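Local coordinates for protein paraflagellar rod component (Trypanosoma cruzi, PDB 6XYD) that is of unknown function but binds magnesium and sodium ions where four copies of it meet, and probably belongs to the paraflagellar rod of the flagellum, at residues Arg96-Ile101 with Thr111-Ala116; Gln35-Gly40 with Phe81-Glu86. All blocks are in the same frame, centred on the assembly; numbering follows the deposited sequence.

Contact 1: Arg96-Ile101 with Thr111-Ala116; sequences RASNSI and TKLFFA. With MG (magnesium ion), chain H; NA (sodium ion), chain I; MG (magnesium ion), chain J.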
# COMPACT_ATOMS: atom_id res chain seq x y z
N ARG A 96 -1.05 3.29 9.03
CA ARG A 96 0.33 3.44 8.59
C ARG A 96 0.59 2.88 7.20
O ARG A 96 1.52 3.34 6.53
CB ARG A 96 1.27 2.74 9.60
CG ARG A 96 1.36 3.46 10.95
CD ARG A 96 2.35 4.63 10.92
NE ARG A 96 3.71 4.17 11.16
CZ ARG A 96 4.30 4.19 12.35
NH1 ARG A 96 3.67 4.70 13.40
NH2 ARG A 96 5.54 3.73 12.49
N ALA A 97 -0.14 1.81 6.82
CA ALA A 97 0.10 1.13 5.54
C ALA A 97 -1.07 0.24 5.20
O ALA A 97 -1.85 -0.14 6.09
CB ALA A 97 1.37 0.29 5.64
N SER A 98 -1.15 -0.17 3.93
CA SER A 98 -2.17 -1.11 3.46
C SER A 98 -1.57 -1.93 2.32
O SER A 98 -0.56 -1.53 1.73
CB SER A 98 -3.40 -0.33 2.94
OG SER A 98 -4.43 -1.23 2.54
N ASN A 99 -2.19 -3.08 2.00
CA ASN A 99 -1.84 -3.83 0.82
C ASN A 99 -3.06 -4.63 0.42
O ASN A 99 -3.99 -4.79 1.23
CB ASN A 99 -0.57 -4.70 1.02
CG ASN A 99 -0.73 -5.78 2.06
OD1 ASN A 99 -1.68 -6.56 2.04
ND2 ASN A 99 0.21 -5.86 2.98
N SER A 100 -3.07 -5.15 -0.79
CA SER A 100 -4.20 -5.92 -1.28
C SER A 100 -3.77 -6.89 -2.36
O SER A 100 -2.81 -6.60 -3.08
CB SER A 100 -5.29 -4.99 -1.83
OG SER A 100 -6.52 -5.67 -2.00
N ILE A 101 -4.49 -8.02 -2.47
CA ILE A 101 -4.26 -9.03 -3.51
C ILE A 101 -5.60 -9.51 -4.00
O ILE A 101 -6.57 -9.49 -3.23
CB ILE A 101 -3.39 -10.23 -3.05
CG1 ILE A 101 -4.02 -10.99 -1.83
CG2 ILE A 101 -1.94 -9.81 -2.79
CD1 ILE A 101 -3.33 -12.35 -1.49
N THR A 111 -7.56 -7.42 1.57
CA THR A 111 -6.91 -6.15 1.85
C THR A 111 -6.52 -6.12 3.31
O THR A 111 -7.33 -6.47 4.19
CB THR A 111 -7.86 -4.99 1.52
OG1 THR A 111 -8.19 -5.06 0.14
CG2 THR A 111 -7.27 -3.59 1.89
N LYS A 112 -5.28 -5.70 3.58
CA LYS A 112 -4.79 -5.55 4.93
C LYS A 112 -4.54 -4.10 5.25
O LYS A 112 -4.09 -3.33 4.39
CB LYS A 112 -3.54 -6.41 5.20
CG LYS A 112 -3.88 -7.91 5.07
CD LYS A 112 -2.71 -8.81 5.27
CE LYS A 112 -3.05 -10.23 4.85
NZ LYS A 112 -4.14 -10.77 5.70
N LEU A 113 -4.89 -3.70 6.47
CA LEU A 113 -4.70 -2.34 6.95
C LEU A 113 -3.90 -2.43 8.24
O LEU A 113 -4.26 -3.20 9.14
CB LEU A 113 -6.07 -1.68 7.22
CG LEU A 113 -7.00 -1.49 6.01
CD1 LEU A 113 -8.44 -1.20 6.45
CD2 LEU A 113 -6.51 -0.36 5.12
N PHE A 114 -2.78 -1.69 8.30
CA PHE A 114 -1.87 -1.74 9.46
C PHE A 114 -1.94 -0.45 10.24
O PHE A 114 -1.80 0.64 9.66
CB PHE A 114 -0.43 -2.03 9.02
CG PHE A 114 -0.28 -3.33 8.28
CD1 PHE A 114 -0.19 -4.54 8.97
CD2 PHE A 114 -0.23 -3.36 6.89
CE1 PHE A 114 -0.04 -5.75 8.28
CE2 PHE A 114 -0.11 -4.57 6.20
CZ PHE A 114 -0.00 -5.75 6.90
N PHE A 115 -2.11 -0.57 11.56
CA PHE A 115 -2.26 0.59 12.43
C PHE A 115 -1.24 0.57 13.55
O PHE A 115 -0.83 -0.49 14.00
CB PHE A 115 -3.68 0.61 13.04
CG PHE A 115 -4.80 0.63 12.02
CD1 PHE A 115 -5.27 -0.56 11.47
CD2 PHE A 115 -5.40 1.83 11.64
CE1 PHE A 115 -6.30 -0.54 10.52
CE2 PHE A 115 -6.42 1.85 10.69
CZ PHE A 115 -6.88 0.67 10.14
N ALA A 116 -0.85 1.74 14.01
CA ALA A 116 0.06 1.89 15.13
C ALA A 116 -0.59 2.81 16.15
O ALA A 116 -1.43 3.65 15.81
CB ALA A 116 1.38 2.49 14.66
MG MG H . 0.33 -0.06 0.28
NA NA I . 2.12 5.14 5.05
MG MG J . -1.54 -5.42 -4.65
O HOH W 1 2.76 6.94 6.41
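While the strand Arg96-Ile101 pairs with Thr111-Ala116 along one edge, it turns three carbonyls on its other edge to metal ions shared by four copies of the chain. Arg96 O lies 2.4 Å from the sodium ion. Ser98 O lies 2.2 Å from one magnesium ion and Ser100 O 2.3 Å from the other. The same carbonyls of the three other subunits bind each ion, so the outermost strand of the sheet is also the seam of the tetramer. The antiparallel pairing holds a classic beta bulge: Arg96 and Ala97 both face Phe114, whose O receives Arg96 N at 2.8 Å, nearly along the C=O axis, and Ala97 N only weakly at 3.5 Å. Farther on, Lys112 O accepts two bonds from opposite faces of its carbonyl plane, from Asn99 N at 3.1 Å and from Ser98 OG at 2.8 Å. With OG turned anti to the backbone N (chi1 -177°), that hydroxyl reaches the neighbouring strand, where it also touches CD2 of Leu113. Ser100 OG and Thr111 OG1, 2.8 Å apart, share a hydrogen bond on the same face of the sheet. On the other face the side chain of Asn99 lies alongside Lys112, with OD1 next to CB, and its ND2 comes in the ring plane to the CE2 edge of Phe114, the amide turned 64° from the ring. This ND2 bonds to Ser98 OG of the second subunit, and Lys112 NZ forms a salt bridge with Asp74 of that subunit. Ser98 OG gives its proton to Lys112 O and accepts from Asn99 ND2 of the third subunit, so the donated bond probably orients the hydroxyl for the bond between subunits. The negative ends of the carbonyls gathered round each ion probably stabilise the metals' charge.

Contact 2: Gln35-Gly40 with Phe81-Glu86; sequences QRIPTG and FLTIIE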
# COMPACT_ATOMS: atom_id res chain seq x y z
N GLN A 35 -20.78 -1.91 15.32
CA GLN A 35 -21.90 -1.01 15.08
C GLN A 35 -21.69 -0.18 13.81
O GLN A 35 -22.66 0.16 13.14
CB GLN A 35 -22.09 -0.06 16.28
CG GLN A 35 -22.46 -0.76 17.59
CD GLN A 35 -22.50 0.20 18.76
OE1 GLN A 35 -21.52 0.89 19.07
NE2 GLN A 35 -23.62 0.23 19.46
N ARG A 36 -20.43 0.19 13.52
CA ARG A 36 -20.09 1.05 12.38
C ARG A 36 -20.16 0.33 11.02
O ARG A 36 -20.70 0.90 10.07
CB ARG A 36 -18.67 1.63 12.56
CG ARG A 36 -18.59 2.86 13.45
CD ARG A 36 -17.22 3.50 13.34
NE ARG A 36 -17.01 4.15 12.05
CZ ARG A 36 -16.90 5.46 11.88
NH1 ARG A 36 -16.92 6.27 12.93
NH2 ARG A 36 -16.76 5.98 10.67
N ILE A 37 -19.54 -0.85 10.91
CA ILE A 37 -19.41 -1.62 9.66
C ILE A 37 -20.78 -1.86 8.94
O ILE A 37 -20.87 -1.53 7.75
CB ILE A 37 -18.58 -2.92 9.87
CG1 ILE A 37 -17.10 -2.57 10.16
CG2 ILE A 37 -18.69 -3.88 8.66
CD1 ILE A 37 -16.28 -3.61 10.83
N PRO A 38 -21.86 -2.36 9.60
CA PRO A 38 -23.13 -2.54 8.87
C PRO A 38 -23.73 -1.23 8.38
O PRO A 38 -24.36 -1.22 7.32
CB PRO A 38 -24.05 -3.22 9.90
CG PRO A 38 -23.13 -3.76 10.95
CD PRO A 38 -21.98 -2.81 11.00
N THR A 39 -23.51 -0.13 9.12
CA THR A 39 -24.02 1.22 8.78
C THR A 39 -23.38 1.75 7.49
O THR A 39 -24.03 2.49 6.75
CB THR A 39 -23.84 2.17 9.98
OG1 THR A 39 -24.17 1.48 11.18
CG2 THR A 39 -24.70 3.43 9.86
N GLY A 40 -22.12 1.36 7.24
CA GLY A 40 -21.38 1.74 6.05
C GLY A 40 -21.92 1.10 4.78
O GLY A 40 -21.85 1.70 3.71
N PHE A 81 -13.70 -0.12 4.36
CA PHE A 81 -12.33 0.31 4.73
C PHE A 81 -12.38 1.66 5.43
O PHE A 81 -11.74 1.83 6.47
CB PHE A 81 -11.42 0.40 3.50
CG PHE A 81 -11.27 -0.88 2.71
CD1 PHE A 81 -11.34 -2.12 3.34
CD2 PHE A 81 -11.03 -0.84 1.33
CE1 PHE A 81 -11.21 -3.31 2.59
CE2 PHE A 81 -10.89 -2.03 0.60
CZ PHE A 81 -10.99 -3.25 1.23
N LEU A 82 -13.13 2.59 4.87
CA LEU A 82 -13.23 3.93 5.44
C LEU A 82 -13.81 3.91 6.86
O LEU A 82 -13.24 4.54 7.74
CB LEU A 82 -14.05 4.85 4.53
CG LEU A 82 -14.06 6.32 4.90
CD1 LEU A 82 -12.65 6.89 4.99
CD2 LEU A 82 -14.85 7.11 3.89
N THR A 83 -14.91 3.15 7.08
CA THR A 83 -15.55 3.07 8.41
C THR A 83 -14.59 2.47 9.43
O THR A 83 -14.55 2.94 10.56
CB THR A 83 -16.88 2.30 8.40
OG1 THR A 83 -16.65 0.94 8.03
CG2 THR A 83 -17.89 2.89 7.49
N ILE A 84 -13.81 1.45 9.02
CA ILE A 84 -12.83 0.79 9.90
C ILE A 84 -11.73 1.80 10.27
O ILE A 84 -11.42 1.95 11.44
CB ILE A 84 -12.25 -0.49 9.23
CG1 ILE A 84 -13.32 -1.61 9.18
CG2 ILE A 84 -10.97 -0.98 9.94
CD1 ILE A 84 -12.92 -2.78 8.19
N ILE A 85 -11.16 2.48 9.27
CA ILE A 85 -10.09 3.46 9.53
C ILE A 85 -10.57 4.57 10.46
O ILE A 85 -9.89 4.91 11.43
CB ILE A 85 -9.53 4.02 8.18
CG1 ILE A 85 -8.82 2.89 7.40
CG2 ILE A 85 -8.59 5.23 8.42
CD1 ILE A 85 -8.75 3.13 5.86
N GLU A 86 -11.74 5.16 10.14
CA GLU A 86 -12.30 6.26 10.95
C GLU A 86 -12.61 5.82 12.37
O GLU A 86 -12.28 6.52 13.33
CB GLU A 86 -13.54 6.87 10.29
CG GLU A 86 -13.22 7.62 9.00
CD GLU A 86 -14.41 8.32 8.37
OE1 GLU A 86 -15.52 7.74 8.38
OE2 GLU A 86 -14.24 9.46 7.90
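Helix segments Gln35-Gly40 and Phe81-Glu86 run nearly antiparallel, at 152° with their axes 8.9 Å apart, and come closest at Ile37 and Thr83, whose CA atoms are 6.2 Å apart. Arg36 reaches across at the edge farther from the sheet. Its chain bends at chi3 (71°), which brings NE to 3.1 Å from Thr83 O and lays the guanidinium with one face over the backbone at Glu86. From there NH2 forms a salt bridge with Glu86 OE1 at 3.1 Å. The two side chains cross at about a right angle and the guanidinium and carboxylate planes stand 80° apart, so the bridge rests on one nitrogen and one oxygen, without the side-on pairing of two coplanar groups. Beneath it, Thr83 fills the middle of the interface. Its methyl CG2 sits against Gly40 CA at 3.9 Å, while OG1 faces the CA and CG1 of Ile37 but bonds back to Val80 O, three residues earlier in its own helix. That bond satisfies the hydroxyl beside an apolar neighbour. On the side nearer the sheet, CD1 of Ile37 meets CG1 of Ile84 at 3.9 Å, the two side chains crossing obliquely. Phe54 adds to the surroundings of Ile37, and Val9 of the sheet to those of Ile84. The interface thus grades from hydrocarbon near the sheet to charge on the side away from it. Glu86 divides its carboxylate, OE1 toward Arg36 and OE2 toward Asn6 N of the third subunit, which would probably keep it ionised and ties the packing of the two helices to the subunit interface.

Overall arrangement
The centres of the two contacts lie about 15 Å apart, and along the chain they come in series: contact 2 closes with helix 74-90 before contact 1 opens in strand 94-103, the next element. Contact 1 is a hairpin at one margin of the antiparallel sheet, whereas contact 2 joins two helices, of which 74-90 packs on that sheet. The layers meet directly: Phe81 rests on Thr111, and Ile85 touches Leu113 and Phe115. Strand 108-116 thus touches both, carrying helix 74-90 on one face and pairing at its edge with the strand whose carbonyls hold the metals. Both contacts also touch the third subunit, so the fold's helical layer and its metal-lined edge both take part in the tetramer.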